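Local coordinates for nisin leader peptide-processing serine protease NisP (Lactococcus lactis subsp. lactis, PDB 4MZD), which probably removes the leader peptide from the lantibiotic precursor of nisin, acting as a subtilisin-like serine endopeptidase of the S8 family, at residues W73-V78 and T356-G361; G148-G153 and W345-Y350; R188-A193 and N233-K238; Q223-Y228 and K274-P279; S360-L365 and V398-G403. All blocks are in the same frame, centred on the assembly; numbering follows the deposited sequence. Where two conformers were deposited one is given.

Contact 1: residues W73-V78 and T356-G361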
# COMPACT_ATOMS: atom_id res chain seq x y z
N TRP A 73 3.37 -2.81 18.07
CA TRP A 73 2.12 -2.23 18.57
C TRP A 73 1.06 -2.20 17.46
O TRP A 73 -0.14 -2.36 17.72
CB TRP A 73 2.34 -0.81 19.11
CG TRP A 73 2.87 0.16 18.08
CD1 TRP A 73 4.18 0.46 17.83
CD2 TRP A 73 2.10 0.94 17.15
NE1 TRP A 73 4.28 1.37 16.80
CE2 TRP A 73 3.02 1.69 16.38
CE3 TRP A 73 0.73 1.09 16.91
CZ2 TRP A 73 2.60 2.55 15.36
CZ3 TRP A 73 0.32 1.95 15.89
CH2 TRP A 73 1.26 2.66 15.13
N ASP A 74 1.52 -1.97 16.23
CA ASP A 74 0.63 -1.80 15.09
C ASP A 74 -0.02 -3.12 14.68
O ASP A 74 -1.19 -3.15 14.26
CB ASP A 74 1.43 -1.19 13.92
CG ASP A 74 2.60 -2.05 13.50
OD1 ASP A 74 3.38 -2.50 14.38
OD2 ASP A 74 2.75 -2.30 12.28
N MET A 75 0.73 -4.21 14.80
CA MET A 75 0.21 -5.54 14.51
C MET A 75 -0.70 -6.01 15.65
O MET A 75 -1.74 -6.61 15.41
CB MET A 75 1.37 -6.52 14.29
CG MET A 75 1.13 -7.62 13.29
SD MET A 75 0.59 -7.04 11.65
CE MET A 75 2.04 -6.38 10.82
N LYS A 76 -0.32 -5.71 16.89
CA LYS A 76 -1.19 -6.03 18.02
C LYS A 76 -2.55 -5.36 17.83
O LYS A 76 -3.59 -5.94 18.15
CB LYS A 76 -0.57 -5.58 19.34
CG LYS A 76 0.69 -6.32 19.74
CD LYS A 76 1.20 -5.78 21.06
CE LYS A 76 2.53 -6.38 21.46
NZ LYS A 76 2.90 -5.91 22.82
N TYR A 77 -2.54 -4.14 17.32
CA TYR A 77 -3.76 -3.36 17.16
C TYR A 77 -4.78 -4.07 16.26
O TYR A 77 -5.97 -4.14 16.57
CB TYR A 77 -3.43 -1.97 16.62
CG TYR A 77 -4.60 -1.02 16.63
CD1 TYR A 77 -4.81 -0.15 17.69
CD2 TYR A 77 -5.50 -0.98 15.56
CE1 TYR A 77 -5.88 0.72 17.69
CE2 TYR A 77 -6.56 -0.12 15.56
CZ TYR A 77 -6.75 0.74 16.63
OH TYR A 77 -7.82 1.60 16.62
N VAL A 78 -4.33 -4.60 15.13
CA VAL A 78 -5.26 -5.20 14.17
C VAL A 78 -5.55 -6.69 14.38
O VAL A 78 -6.50 -7.22 13.80
CB VAL A 78 -4.83 -4.96 12.70
CG1 VAL A 78 -4.80 -3.47 12.40
CG2 VAL A 78 -3.48 -5.60 12.41
N THR A 356 -1.75 -0.26 4.16
CA THR A 356 -2.26 -0.96 2.99
C THR A 356 -2.01 -2.48 3.01
O THR A 356 -2.94 -3.26 2.85
CB THR A 356 -1.73 -0.27 1.72
OG1 THR A 356 -2.13 1.11 1.76
CG2 THR A 356 -2.30 -0.88 0.46
N PRO A 357 -0.76 -2.92 3.26
CA PRO A 357 -0.49 -4.36 3.28
C PRO A 357 -1.18 -5.10 4.42
O PRO A 357 -1.41 -6.31 4.30
CB PRO A 357 1.04 -4.44 3.44
CG PRO A 357 1.44 -3.09 3.97
CD PRO A 357 0.49 -2.15 3.29
N LYS A 358 -1.47 -4.41 5.52
CA LYS A 358 -2.23 -5.05 6.59
C LYS A 358 -3.61 -5.44 6.07
O LYS A 358 -4.11 -6.53 6.31
CB LYS A 358 -2.35 -4.14 7.81
CG LYS A 358 -1.04 -3.82 8.50
CD LYS A 358 -1.31 -3.00 9.76
CE LYS A 358 -0.11 -2.83 10.68
NZ LYS A 358 0.89 -1.85 10.20
N VAL A 359 -4.23 -4.52 5.32
CA VAL A 359 -5.52 -4.80 4.71
C VAL A 359 -5.39 -5.88 3.63
O VAL A 359 -6.21 -6.80 3.57
CB VAL A 359 -6.15 -3.51 4.17
CG1 VAL A 359 -7.46 -3.80 3.46
CG2 VAL A 359 -6.37 -2.52 5.31
N SER A 360 -4.37 -5.79 2.78
CA SER A 360 -4.20 -6.79 1.73
C SER A 360 -4.06 -8.20 2.29
O SER A 360 -4.69 -9.14 1.80
CB SER A 360 -2.97 -6.48 0.87
OG SER A 360 -3.18 -5.30 0.15
N GLY A 361 -3.21 -8.36 3.29
CA GLY A 361 -3.02 -9.67 3.88
C GLY A 361 -4.28 -10.19 4.54
O GLY A 361 -4.60 -11.38 4.44
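Lys358 NZ is surrounded by four oxygens, more than its three hydrogens can serve singly, so at least one hydrogen must be shared. Asp74 OD2, 2.8 Å from Lys358 NZ, makes a salt bridge with it; Gln154 OE1 and the backbone carbonyls of Pro311 and Phe354 are its other hydrogen-bond partners. In this subtilisin-like domain Lys358 lies on helix 356-370, which follows the predicted nucleophile Ser353, whereas Asp74 belongs to the short N-terminal helix 73-79. The two helix segments stay 11.8 Å apart at their axes, so a long side chain must span the gap. Lysine suits this: its chain runs extended from CB to CE and bends only at the last torsion (chi4 76°), which swings NZ round to the carboxylate. Asp74 meets it at about a right angle and offers the anti lone pair of OD2. Both residues are buried, and the negative carboxylate would offset the ammonium charge. Val78 and Met75 flank the methylene chain: Val78 CG2 lies 4.3 Å from Lys358 CD, and the doubly bent Met75 brings its methyl close to the far end of the lysine. Even the backbone takes part, with Asp74 O 3.8 Å from Lys358 CE.

Contact 2: residues G148-G153 and W345-Y350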
# COMPACT_ATOMS: atom_id res chain seq x y z
N GLY A 148 9.77 -1.97 -0.69
CA GLY A 148 9.05 -3.18 -1.03
C GLY A 148 9.21 -4.28 -0.00
O GLY A 148 8.29 -5.05 0.26
N THR A 149 10.41 -4.37 0.56
CA THR A 149 10.68 -5.36 1.60
C THR A 149 9.93 -5.00 2.89
O THR A 149 9.41 -5.89 3.59
CB THR A 149 12.20 -5.48 1.84
OG1 THR A 149 12.84 -5.86 0.61
CG2 THR A 149 12.53 -6.51 2.91
N GLU A 150 9.85 -3.71 3.18
CA GLU A 150 9.14 -3.20 4.34
C GLU A 150 7.64 -3.47 4.23
O GLU A 150 7.00 -3.90 5.21
CB GLU A 150 9.45 -1.70 4.51
CG GLU A 150 10.91 -1.45 4.87
CD GLU A 150 11.44 -0.09 4.48
OE1 GLU A 150 10.66 0.78 4.04
OE2 GLU A 150 12.67 0.11 4.63
N VAL A 151 7.09 -3.26 3.04
CA VAL A 151 5.70 -3.56 2.76
C VAL A 151 5.45 -5.07 2.85
O VAL A 151 4.47 -5.51 3.47
CB VAL A 151 5.31 -3.02 1.37
CG1 VAL A 151 3.96 -3.57 0.91
CG2 VAL A 151 5.29 -1.50 1.39
N ALA A 152 6.33 -5.87 2.25
CA ALA A 152 6.15 -7.32 2.26
C ALA A 152 6.08 -7.87 3.68
O ALA A 152 5.27 -8.76 3.96
CB ALA A 152 7.24 -8.01 1.48
N GLY A 153 6.93 -7.36 4.57
CA GLY A 153 6.92 -7.85 5.94
C GLY A 153 5.57 -7.66 6.61
O GLY A 153 5.13 -8.52 7.39
N TRP A 345 17.61 -7.09 7.95
CA TRP A 345 17.20 -6.86 9.33
C TRP A 345 15.92 -6.02 9.36
O TRP A 345 14.99 -6.33 8.61
CB TRP A 345 18.36 -6.27 10.14
CG TRP A 345 19.60 -7.14 10.02
CD1 TRP A 345 20.73 -6.89 9.30
CD2 TRP A 345 19.79 -8.43 10.61
NE1 TRP A 345 21.62 -7.93 9.43
CE2 TRP A 345 21.06 -8.89 10.23
CE3 TRP A 345 19.00 -9.24 11.44
CZ2 TRP A 345 21.57 -10.12 10.64
CZ3 TRP A 345 19.51 -10.46 11.85
CH2 TRP A 345 20.78 -10.89 11.45
N TYR A 346 15.88 -4.97 10.18
CA TYR A 346 14.62 -4.27 10.47
C TYR A 346 14.82 -2.77 10.49
O TYR A 346 15.94 -2.28 10.62
CB TYR A 346 14.05 -4.76 11.81
CG TYR A 346 13.96 -6.26 11.80
CD1 TYR A 346 12.84 -6.89 11.27
CD2 TYR A 346 15.02 -7.05 12.22
CE1 TYR A 346 12.77 -8.26 11.19
CE2 TYR A 346 14.97 -8.42 12.13
CZ TYR A 346 13.84 -9.03 11.61
OH TYR A 346 13.79 -10.40 11.51
N GLN A 347 13.71 -2.04 10.39
CA GLN A 347 13.74 -0.60 10.44
C GLN A 347 12.39 -0.09 10.91
O GLN A 347 11.36 -0.71 10.65
CB GLN A 347 14.03 -0.05 9.04
CG GLN A 347 14.08 1.45 8.92
CD GLN A 347 14.63 1.90 7.59
OE1 GLN A 347 15.47 1.22 6.99
NE2 GLN A 347 14.15 3.04 7.11
N TYR A 348 12.39 1.06 11.58
CA TYR A 348 11.18 1.80 11.88
C TYR A 348 10.77 2.66 10.70
O TYR A 348 11.60 3.40 10.15
CB TYR A 348 11.37 2.67 13.12
CG TYR A 348 11.23 1.87 14.39
CD1 TYR A 348 9.97 1.63 14.93
CD2 TYR A 348 12.33 1.31 15.03
CE1 TYR A 348 9.80 0.88 16.07
CE2 TYR A 348 12.18 0.56 16.19
CZ TYR A 348 10.91 0.34 16.70
OH TYR A 348 10.77 -0.43 17.84
N VAL A 349 9.50 2.57 10.33
CA VAL A 349 8.95 3.26 9.16
C VAL A 349 7.60 3.87 9.52
O VAL A 349 7.04 3.60 10.58
CB VAL A 349 8.77 2.28 7.98
CG1 VAL A 349 10.10 1.66 7.58
CG2 VAL A 349 7.75 1.20 8.32
N TYR A 350 7.07 4.70 8.62
CA TYR A 350 5.71 5.21 8.77
C TYR A 350 5.14 5.47 7.40
O TYR A 350 5.88 5.64 6.43
CB TYR A 350 5.69 6.51 9.60
CG TYR A 350 6.36 7.66 8.90
CD1 TYR A 350 5.64 8.49 8.05
CD2 TYR A 350 7.72 7.90 9.05
CE1 TYR A 350 6.24 9.53 7.38
CE2 TYR A 350 8.33 8.95 8.39
CZ TYR A 350 7.58 9.76 7.56
OH TYR A 350 8.18 10.80 6.89
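Gln347 is the first residue of segment 345-350 to meet helix 147-156, where its amide comes near the carboxylate of Glu150. Its chain is extended, with CG anti to the backbone N (chi1 179°), and this carries the amide out to the end of the Glu150 side chain, which it meets at a slant. The approach is loose: Gln347 OE1 is 3.8 Å from Glu150 OE2, the planes of the two groups are 61° apart, and no hydrogen bond joins them. Glu150 OE2 instead bonds to the hydroxyl of Thr341. A polar amide suits this exposed end of the contact. Two residues on, Val349 again points toward the helix, as alternation along a strand requires, but it is buried. Its CG1 packs 3.7 Å from Glu150 OE1, laying a methyl against the carboxylate, while Phe354 touches both side chains. Strand 346-349 pairs with strand 337-340 in a two-stranded antiparallel sheet, with backbone bonds from Gln347 to Thr339 and from Val349 to Leu337. In this subtilisin-like domain that sheet packs on the helix beginning at the predicted charge-relay His147, with Glu150 close to the histidine, while Val151 packs on strands 95-100 and 200-210.

Contact 3: residues R188-A193 and N233-K238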
# COMPACT_ATOMS: atom_id res chain seq x y z
N ARG A 188 0.80 -2.00 -16.15
CA ARG A 188 1.31 -3.29 -16.62
C ARG A 188 1.46 -4.28 -15.47
O ARG A 188 1.18 -5.47 -15.61
CB ARG A 188 2.66 -3.12 -17.34
CG ARG A 188 2.53 -2.63 -18.78
CD ARG A 188 3.86 -2.66 -19.53
NE ARG A 188 4.82 -1.70 -18.99
CZ ARG A 188 6.03 -2.02 -18.53
NH1 ARG A 188 6.43 -3.28 -18.54
NH2 ARG A 188 6.83 -1.07 -18.06
N ALA A 189 1.91 -3.79 -14.32
CA ALA A 189 2.08 -4.64 -13.15
C ALA A 189 0.75 -5.17 -12.64
O ALA A 189 0.66 -6.33 -12.23
CB ALA A 189 2.81 -3.89 -12.04
N ILE A 190 -0.29 -4.33 -12.65
CA ILE A 190 -1.61 -4.77 -12.22
C ILE A 190 -2.10 -5.91 -13.11
O ILE A 190 -2.58 -6.94 -12.62
CB ILE A 190 -2.62 -3.60 -12.24
CG1 ILE A 190 -2.29 -2.59 -11.14
CG2 ILE A 190 -4.04 -4.13 -12.10
CD1 ILE A 190 -3.00 -1.25 -11.31
N ARG A 191 -1.97 -5.73 -14.42
CA ARG A 191 -2.40 -6.76 -15.36
C ARG A 191 -1.62 -8.06 -15.15
O ARG A 191 -2.20 -9.15 -15.15
CB ARG A 191 -2.23 -6.28 -16.80
CG ARG A 191 -3.13 -5.12 -17.16
CD ARG A 191 -2.86 -4.66 -18.57
NE ARG A 191 -3.63 -3.47 -18.90
CZ ARG A 191 -4.85 -3.49 -19.41
NH1 ARG A 191 -5.45 -4.66 -19.66
NH2 ARG A 191 -5.49 -2.36 -19.67
N ARG A 192 -0.31 -7.94 -14.98
CA ARG A 192 0.55 -9.11 -14.80
C ARG A 192 0.23 -9.84 -13.50
O ARG A 192 0.19 -11.08 -13.47
CB ARG A 192 2.02 -8.68 -14.82
CG ARG A 192 3.01 -9.83 -14.83
CD ARG A 192 2.93 -10.63 -16.13
NE ARG A 192 2.15 -11.85 -15.97
CZ ARG A 192 1.77 -12.62 -16.99
NH1 ARG A 192 2.08 -12.28 -18.23
NH2 ARG A 192 1.07 -13.72 -16.76
N ALA A 193 0.02 -9.09 -12.43
CA ALA A 193 -0.32 -9.70 -11.15
C ALA A 193 -1.65 -10.45 -11.24
O ALA A 193 -1.78 -11.53 -10.67
CB ALA A 193 -0.38 -8.64 -10.06
N ASN A 233 -10.08 -2.57 -14.29
CA ASN A 233 -11.20 -3.32 -14.85
C ASN A 233 -10.77 -4.71 -15.27
O ASN A 233 -11.50 -5.67 -15.09
CB ASN A 233 -11.82 -2.57 -16.03
CG ASN A 233 -12.69 -1.41 -15.59
OD1 ASN A 233 -13.16 -1.37 -14.45
ND2 ASN A 233 -12.93 -0.47 -16.49
N TYR A 234 -9.57 -4.80 -15.83
CA TYR A 234 -9.04 -6.09 -16.23
C TYR A 234 -8.81 -6.99 -15.02
O TYR A 234 -9.18 -8.16 -15.01
CB TYR A 234 -7.75 -5.92 -17.02
CG TYR A 234 -7.18 -7.23 -17.49
CD1 TYR A 234 -7.76 -7.91 -18.55
CD2 TYR A 234 -6.08 -7.79 -16.86
CE1 TYR A 234 -7.26 -9.11 -18.97
CE2 TYR A 234 -5.55 -9.00 -17.29
CZ TYR A 234 -6.15 -9.66 -18.35
OH TYR A 234 -5.67 -10.86 -18.81
N ALA A 235 -8.19 -6.43 -13.99
CA ALA A 235 -7.95 -7.19 -12.77
C ALA A 235 -9.26 -7.71 -12.20
O ALA A 235 -9.37 -8.87 -11.81
CB ALA A 235 -7.21 -6.33 -11.74
N THR A 236 -10.27 -6.85 -12.17
CA THR A 236 -11.60 -7.25 -11.73
C THR A 236 -12.16 -8.39 -12.58
O THR A 236 -12.69 -9.37 -12.04
CB THR A 236 -12.56 -6.06 -11.76
OG1 THR A 236 -12.07 -5.06 -10.85
CG2 THR A 236 -13.95 -6.48 -11.34
N ALA A 237 -12.04 -8.27 -13.90
CA ALA A 237 -12.53 -9.31 -14.81
C ALA A 237 -11.86 -10.66 -14.52
O ALA A 237 -12.46 -11.71 -14.71
CB ALA A 237 -12.30 -8.90 -16.26
N LYS A 238 -10.61 -10.61 -14.07
CA LYS A 238 -9.84 -11.82 -13.77
C LYS A 238 -10.14 -12.35 -12.37
O LYS A 238 -9.71 -13.45 -12.02
CB LYS A 238 -8.34 -11.55 -13.90
CG LYS A 238 -7.88 -11.20 -15.31
CD LYS A 238 -7.78 -12.43 -16.19
CE LYS A 238 -6.63 -13.33 -15.76
NZ LYS A 238 -6.42 -14.47 -16.71
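This is a close helix-to-helix packing on the outer layer of the subtilisin-like alpha/beta fold, partly buried and without a hydrogen bond between the two segments. Helix 183-195 lies between strands 169-174 and 200-210 in the chain, and helix 222-238 joins the paired parallel strands 200-210 and 241-245 in a beta-alpha-beta crossover. The CA atoms of Arg191 and Ala235 come within 6.1 Å, a closeness that the small alanine permits. On the buried side, Ile190 CG2 rests 3.9 Å from Ala235 CB. Ile190 also touches Ile99 and Ile203 of the sheet, and its branched side chain is apt for a place between helix and sheet. Toward solvent, Arg191 and Tyr234 take over. Arg191 is extended from CG to NE and crosses the tyrosine at about a right angle, bringing NH1 to 3.7 Å from Tyr234 CB, with guanidinium and ring planes 35° apart. Arg191 CG also lies 4.0 Å from Tyr234 CD2, so both the aliphatic stem and NH1 touch the tyrosine; NH2 makes a weak hydrogen bond to Ser230, and Tyr234 OH bonds to Asp195. With chi1 at -179° the tyrosine's CG turns away from its own amide nitrogen, and the ring reaches across to helix 183-195. Lys238 CG lies over one ring face, and Arg191 O sits in plane at the ring edge, 4.0 Å from Tyr234 CE2.

Contact 4: residues Q223-Y228 and K274-P279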
# COMPACT_ATOMS: atom_id res chain seq x y z
N GLN A 223 -5.84 10.81 -19.48
CA GLN A 223 -5.35 9.60 -20.13
C GLN A 223 -4.73 8.63 -19.13
O GLN A 223 -4.98 7.43 -19.20
CB GLN A 223 -4.37 9.91 -21.26
CG GLN A 223 -3.92 8.66 -22.02
CD GLN A 223 -5.05 7.97 -22.77
OE1 GLN A 223 -5.46 8.44 -23.83
NE2 GLN A 223 -5.55 6.87 -22.23
N GLU A 224 -3.91 9.13 -18.21
CA GLU A 224 -3.34 8.26 -17.19
C GLU A 224 -4.44 7.62 -16.35
O GLU A 224 -4.37 6.44 -16.02
CB GLU A 224 -2.39 9.01 -16.26
CG GLU A 224 -1.07 9.43 -16.87
CD GLU A 224 -0.08 9.87 -15.81
OE1 GLU A 224 0.50 8.99 -15.13
OE2 GLU A 224 0.09 11.09 -15.62
N TYR A 225 -5.45 8.41 -16.00
CA TYR A 225 -6.57 7.91 -15.23
C TYR A 225 -7.25 6.76 -15.98
O TYR A 225 -7.53 5.71 -15.40
CB TYR A 225 -7.55 9.05 -14.95
CG TYR A 225 -8.82 8.68 -14.22
CD1 TYR A 225 -8.89 8.75 -12.84
CD2 TYR A 225 -9.96 8.29 -14.91
CE1 TYR A 225 -10.06 8.44 -12.17
CE2 TYR A 225 -11.12 7.97 -14.25
CZ TYR A 225 -11.17 8.05 -12.88
OH TYR A 225 -12.33 7.73 -12.21
N LEU A 226 -7.49 6.96 -17.27
CA LEU A 226 -8.12 5.92 -18.08
C LEU A 226 -7.26 4.66 -18.19
O LEU A 226 -7.78 3.55 -18.27
CB LEU A 226 -8.43 6.45 -19.48
CG LEU A 226 -9.54 7.49 -19.55
CD1 LEU A 226 -9.68 7.95 -20.98
CD2 LEU A 226 -10.85 6.93 -19.02
N ASN A 227 -5.95 4.83 -18.21
CA ASN A 227 -5.04 3.69 -18.26
C ASN A 227 -5.10 2.86 -16.97
O ASN A 227 -5.09 1.63 -17.02
CB ASN A 227 -3.62 4.14 -18.57
CG ASN A 227 -3.47 4.68 -19.98
OD1 ASN A 227 -4.32 4.45 -20.83
ND2 ASN A 227 -2.38 5.40 -20.22
N TYR A 228 -5.17 3.54 -15.83
CA TYR A 228 -5.40 2.83 -14.57
C TYR A 228 -6.75 2.15 -14.61
O TYR A 228 -6.89 1.00 -14.18
CB TYR A 228 -5.41 3.78 -13.38
CG TYR A 228 -4.06 4.13 -12.80
CD1 TYR A 228 -3.66 5.45 -12.70
CD2 TYR A 228 -3.21 3.14 -12.30
CE1 TYR A 228 -2.45 5.79 -12.15
CE2 TYR A 228 -1.99 3.47 -11.75
CZ TYR A 228 -1.62 4.80 -11.67
OH TYR A 228 -0.39 5.11 -11.11
N LYS A 274 -11.05 18.51 -11.54
CA LYS A 274 -11.15 17.50 -10.50
C LYS A 274 -9.82 16.80 -10.27
O LYS A 274 -9.19 16.31 -11.21
CB LYS A 274 -12.21 16.46 -10.89
CG LYS A 274 -12.36 15.30 -9.92
CD LYS A 274 -12.91 15.72 -8.57
CE LYS A 274 -13.11 14.52 -7.66
NZ LYS A 274 -13.76 14.86 -6.36
N VAL A 275 -9.40 16.74 -9.01
CA VAL A 275 -8.19 16.04 -8.63
C VAL A 275 -8.55 14.74 -7.92
O VAL A 275 -9.44 14.72 -7.06
CB VAL A 275 -7.31 16.89 -7.69
CG1 VAL A 275 -6.01 16.17 -7.38
CG2 VAL A 275 -7.04 18.25 -8.32
N VAL A 276 -7.87 13.67 -8.30
CA VAL A 276 -8.03 12.38 -7.64
C VAL A 276 -6.68 11.82 -7.19
O VAL A 276 -5.63 12.15 -7.76
CB VAL A 276 -8.74 11.36 -8.56
CG1 VAL A 276 -10.11 11.88 -8.96
CG2 VAL A 276 -7.90 11.05 -9.79
N ASP A 277 -6.73 10.99 -6.15
CA ASP A 277 -5.60 10.25 -5.60
C ASP A 277 -5.72 8.86 -6.24
O ASP A 277 -6.64 8.10 -5.94
CB ASP A 277 -5.77 10.20 -4.07
CG ASP A 277 -4.54 9.70 -3.33
OD1 ASP A 277 -3.65 9.10 -3.97
OD2 ASP A 277 -4.50 9.88 -2.08
N ALA A 278 -4.82 8.57 -7.19
CA ALA A 278 -4.90 7.35 -8.00
C ALA A 278 -3.76 6.36 -7.70
O ALA A 278 -2.63 6.78 -7.50
CB ALA A 278 -4.89 7.72 -9.47
N PRO A 279 -4.05 5.05 -7.73
CA PRO A 279 -5.31 4.41 -8.15
C PRO A 279 -6.34 4.16 -7.04
O PRO A 279 -7.32 3.45 -7.28
CB PRO A 279 -4.84 3.08 -8.72
CG PRO A 279 -3.64 2.74 -7.89
CD PRO A 279 -2.95 4.06 -7.65
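Tyr228 and Pro279 form the tightly packed end of this contact, a CH-pi interaction. Pro279 CB stands over one face of the phenol ring, 4.3 Å from its centroid and 23° off the normal, displaced so that Tyr228 CD2 is its nearest ring atom at 3.9 Å. Tyr228 chi1 (-84°) puts CG beside the backbone N and the ring toward the strand. The peptide bond before Pro279 is cis, a form that proline tolerates better than other residues. Ala278 sets its CB 4.1 Å from Tyr228 CE1; the small alanine lets the strand come close to the ring. Tyr228 is buried, and its hydroxyl bonds to Gln207 OE1, which lets an aromatic residue bring a polar end into the interior. The other end is more open to solvent: Tyr225 is partly exposed and meets one residue, Val276, where Tyr228 meets two. Their side chains cross at about a right angle, with Tyr225 CD1 3.9 Å from Val276 CG2. The ring of Tyr225 also meets that of Phe282. Strand 275-278 runs antiparallel to strand 200-210, through backbone bonds of Val276 with Leu209 and of Ala278 with Gln207. Helix 222-238 packs on this pair, with Tyr225 also touching Leu209, while Tyr228 reaches Ser183 and Val186 of helix 183-195.

Contact 5: residues S360-L365 and V398-G403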
# COMPACT_ATOMS: atom_id res chain seq x y z
N SER A 360 -4.37 -5.79 2.78
CA SER A 360 -4.20 -6.79 1.73
C SER A 360 -4.06 -8.20 2.29
O SER A 360 -4.69 -9.14 1.80
CB SER A 360 -2.97 -6.48 0.87
OG SER A 360 -3.18 -5.30 0.15
N GLY A 361 -3.21 -8.36 3.29
CA GLY A 361 -3.02 -9.67 3.88
C GLY A 361 -4.28 -10.19 4.54
O GLY A 361 -4.60 -11.38 4.44
N ALA A 362 -5.00 -9.32 5.24
CA ALA A 362 -6.25 -9.70 5.89
C ALA A 362 -7.28 -10.16 4.85
O ALA A 362 -7.97 -11.16 5.05
CB ALA A 362 -6.78 -8.55 6.70
N LEU A 363 -7.39 -9.41 3.76
CA LEU A 363 -8.30 -9.79 2.69
C LEU A 363 -7.94 -11.14 2.09
O LEU A 363 -8.82 -11.93 1.78
CB LEU A 363 -8.32 -8.74 1.59
CG LEU A 363 -9.11 -7.47 1.89
CD1 LEU A 363 -8.77 -6.45 0.83
CD2 LEU A 363 -10.61 -7.77 1.91
N ALA A 364 -6.64 -11.38 1.93
CA ALA A 364 -6.20 -12.66 1.39
C ALA A 364 -6.60 -13.81 2.32
O ALA A 364 -7.02 -14.87 1.85
CB ALA A 364 -4.70 -12.64 1.14
N LEU A 365 -6.49 -13.61 3.64
CA LEU A 365 -6.94 -14.63 4.59
C LEU A 365 -8.42 -14.97 4.37
O LEU A 365 -8.80 -16.13 4.37
CB LEU A 365 -6.72 -14.17 6.04
CG LEU A 365 -5.28 -14.05 6.53
CD1 LEU A 365 -5.23 -13.36 7.88
CD2 LEU A 365 -4.58 -15.41 6.59
N VAL A 398 -9.75 -10.09 13.55
CA VAL A 398 -10.65 -11.01 14.23
C VAL A 398 -12.09 -10.84 13.74
O VAL A 398 -12.77 -11.83 13.42
CB VAL A 398 -10.55 -10.88 15.76
CG1 VAL A 398 -11.64 -11.70 16.44
CG2 VAL A 398 -9.16 -11.32 16.23
N ASP A 399 -12.55 -9.60 13.65
CA ASP A 399 -13.91 -9.34 13.16
C ASP A 399 -14.06 -9.83 11.72
O ASP A 399 -15.09 -10.41 11.36
CB ASP A 399 -14.25 -7.85 13.20
CG ASP A 399 -14.48 -7.34 14.61
OD1 ASP A 399 -14.62 -8.16 15.55
OD2 ASP A 399 -14.56 -6.11 14.77
N LEU A 400 -13.04 -9.61 10.91
CA LEU A 400 -13.09 -9.99 9.51
C LEU A 400 -13.17 -11.50 9.36
O LEU A 400 -14.00 -12.02 8.61
CB LEU A 400 -11.88 -9.43 8.79
CG LEU A 400 -11.90 -9.50 7.28
CD1 LEU A 400 -13.12 -8.78 6.73
CD2 LEU A 400 -10.63 -8.90 6.72
N LEU A 401 -12.30 -12.22 10.08
CA LEU A 401 -12.29 -13.68 10.03
C LEU A 401 -13.61 -14.27 10.54
O LEU A 401 -14.13 -15.22 9.98
CB LEU A 401 -11.12 -14.25 10.84
CG LEU A 401 -9.73 -14.08 10.22
CD1 LEU A 401 -8.65 -14.41 11.24
CD2 LEU A 401 -9.58 -14.93 8.97
N ASN A 402 -14.14 -13.69 11.62
CA ASN A 402 -15.40 -14.17 12.17
C ASN A 402 -16.59 -13.92 11.25
O ASN A 402 -17.55 -14.69 11.24
CB ASN A 402 -15.63 -13.60 13.57
CG ASN A 402 -14.72 -14.22 14.61
OD1 ASN A 402 -14.27 -15.36 14.45
ND2 ASN A 402 -14.45 -13.49 15.69
N GLY A 403 -16.54 -12.83 10.49
CA GLY A 403 -17.53 -12.55 9.46
C GLY A 403 -18.98 -12.59 9.93
O GLY A 403 -19.83 -13.20 9.28
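Leu400 reaches toward Ala362 and makes the closest approach here, with Leu400 CD2 3.9 Å from Ala362 CB and also 3.9 Å from the carbonyl O of Ala362. In Leu400, chi1 -169° carries CG out toward the other helix and chi2 58° turns CD2 onto Ala362, where the short alanine leaves room for it. One turn further along helix 356-370, Leu365 CB takes the methyl Leu401 CD2 at 4.2 Å. Such mainly apolar contacts suit two helices whose segment axes approach to 10.0 Å and run nearly parallel, 22° apart. The next shell fixes the leucines from other directions. Helix 375-384 touches Leu400 through Phe381 and Leu382, and Leu363 through Leu378 and Leu382, so it contacts both helices. Leu87 of helix 83-87 packs on Leu401, whose backbone O accepts a hydrogen bond from Tyr370 OH. Helix 397-402 ends at Gly403, which leaves helical geometry with positive phi, a conformation easy for glycine. Deeper in, Leu363 and Ser360 rest on Val243 of strand 241-245. The helix that follows the predicted nucleophile Ser353, packed on the sheet and on shorter helices, belongs to the layered alpha/beta fold of subtilases.

Helix 356-370 joins contacts 1 and 5, which share Ser360 and Gly361 and have centres 10 Å apart. Contact 2 adjoins contact 1 directly: Pro357 CB lies 3.6 Å from Val151 O, packing this helix against helix 147-156. The predicted charge relay is close to both, since the side chain of Glu150 in contact 2 is about 4 Å from that of His147 and the side chain of Lys358 in contact 1 about 9 Å from that of Ser353. Contacts 3 and 4 share helix 222-238, their centres 16 Å apart. They lie across the chain's centre from contact 2, 26 and 28 Å from it between centres, and join helix 222-238 to helix 183-195 and to strand 275-278.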